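Local structure of dehydrogenase (Sinorhizobium meliloti, 3UOE) at residues G205-H210 with A235-A240. The protein is probably an oxidoreductase of the LDH2/MDH2 (malate/L-lactate dehydrogenase) family. Residues are numbered along the deposited sequence; the frame is centred on the assembly and turned at random.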
# COMPACT_ATOMS: atom_id res chain seq x y z
N GLY A 205 20.40 -2.14 2.61
CA GLY A 205 21.39 -1.61 1.71
C GLY A 205 22.07 -0.38 2.28
O GLY A 205 23.29 -0.25 2.22
N LYS A 206 21.27 0.53 2.84
CA LYS A 206 21.81 1.75 3.45
C LYS A 206 22.60 1.44 4.71
O LYS A 206 23.60 2.10 5.00
CB LYS A 206 20.70 2.74 3.77
CG LYS A 206 21.22 4.06 4.31
CD LYS A 206 20.10 4.90 4.86
CE LYS A 206 19.26 5.51 3.75
NZ LYS A 206 19.96 6.67 3.13
N ILE A 207 22.17 0.44 5.46
CA ILE A 207 22.90 0.08 6.66
C ILE A 207 24.25 -0.52 6.28
O ILE A 207 25.26 -0.25 6.93
CB ILE A 207 22.09 -0.88 7.58
CG1 ILE A 207 21.03 -0.09 8.35
CG2 ILE A 207 23.02 -1.60 8.56
CD1 ILE A 207 20.12 -0.97 9.18
N ASN A 208 24.26 -1.33 5.22
CA ASN A 208 25.50 -1.93 4.73
C ASN A 208 26.50 -0.86 4.34
O ASN A 208 27.68 -0.95 4.67
CB ASN A 208 25.22 -2.85 3.54
CG ASN A 208 24.40 -4.06 3.91
OD1 ASN A 208 24.27 -4.40 5.09
ND2 ASN A 208 23.83 -4.72 2.92
N ASN A 209 26.00 0.17 3.66
CA ASN A 209 26.81 1.32 3.30
C ASN A 209 27.41 1.99 4.53
O ASN A 209 28.57 2.42 4.50
CB ASN A 209 26.00 2.32 2.47
CG ASN A 209 26.76 3.60 2.19
OD1 ASN A 209 26.82 4.51 3.04
ND2 ASN A 209 27.35 3.69 1.00
N HIS A 210 26.65 2.08 5.61
CA HIS A 210 27.21 2.57 6.86
C HIS A 210 28.29 1.63 7.41
O HIS A 210 29.39 2.07 7.75
CB HIS A 210 26.13 2.80 7.91
CG HIS A 210 25.37 4.08 7.72
ND1 HIS A 210 25.36 5.08 8.66
CD2 HIS A 210 24.59 4.50 6.70
CE1 HIS A 210 24.60 6.08 8.23
NE2 HIS A 210 24.12 5.75 7.04
N ALA A 235 26.42 -4.57 13.95
CA ALA A 235 25.45 -5.24 14.81
C ALA A 235 24.10 -5.28 14.09
O ALA A 235 23.50 -6.33 13.91
CB ALA A 235 25.34 -4.51 16.17
N ALA A 236 23.64 -4.10 13.66
CA ALA A 236 22.41 -4.00 12.89
C ALA A 236 22.33 -5.03 11.76
O ALA A 236 21.28 -5.61 11.53
CB ALA A 236 22.25 -2.58 12.34
N GLN A 237 23.45 -5.26 11.07
CA GLN A 237 23.46 -6.18 9.93
C GLN A 237 22.98 -7.57 10.36
O GLN A 237 22.30 -8.26 9.61
CB GLN A 237 24.85 -6.27 9.29
CG GLN A 237 25.20 -5.10 8.36
CD GLN A 237 26.52 -5.30 7.61
OE1 GLN A 237 27.51 -5.76 8.18
NE2 GLN A 237 26.54 -4.95 6.33
N ALA A 238 23.33 -7.95 11.58
CA ALA A 238 22.97 -9.26 12.09
C ALA A 238 21.69 -9.19 12.92
O ALA A 238 21.28 -10.19 13.52
CB ALA A 238 24.12 -9.84 12.91
N GLY A 239 21.08 -8.01 12.96
CA GLY A 239 19.92 -7.78 13.81
C GLY A 239 18.61 -7.67 13.04
O GLY A 239 18.31 -8.50 12.18
N ALA A 240 17.84 -6.63 13.35
CA ALA A 240 16.56 -6.40 12.70
C ALA A 240 16.24 -4.91 12.61
O ALA A 240 16.54 -4.13 13.52
CB ALA A 240 15.43 -7.18 13.39
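The helix-to-helix packing of I207 and N208, on helix 204-213, against A236 and Q237, on the short helix 233-237, rests on one side-chain amide-to-amide hydrogen bond beside a small apolar patch. Q237 NE2 donates to N208 OD1 over 2.6 Å, and the N-H...O angle of 165° makes the bond nearly straight. On the donor side OD1 lies close to the Q237 amide plane; on the acceptor side NE2 stands above the N208 carbonyl plane, away from the lone-pair directions, consistent with amide planes 71° apart. The Q237 chain, extended beyond CG (chi2 -173°), carries its amide across to the asparagine, and its CG also passes 3.5 Å from N208 OD1. With N208 replaced by an alanine, OD1 is gone, and the Q237 amide would probably lose this acceptor and turn more easily at the exposed margin.

Within this LDH2/MDH2-type chain, helix 233-237 leads into strand 240-241, an outer strand of a three-stranded antiparallel sheet; A240 pairs by backbone hydrogen bonds with V223, and A236 also touches A222 of the central strand. On the buried side, I207 puts CG2 4.0 Å from A236 CB, with CD1 at 4.1 Å from the same methyl. CG2 lies anti to the backbone N of I207, a placement that lets the one methyl touch both A236 CB and Q237 CG, the latter 4.1 Å away.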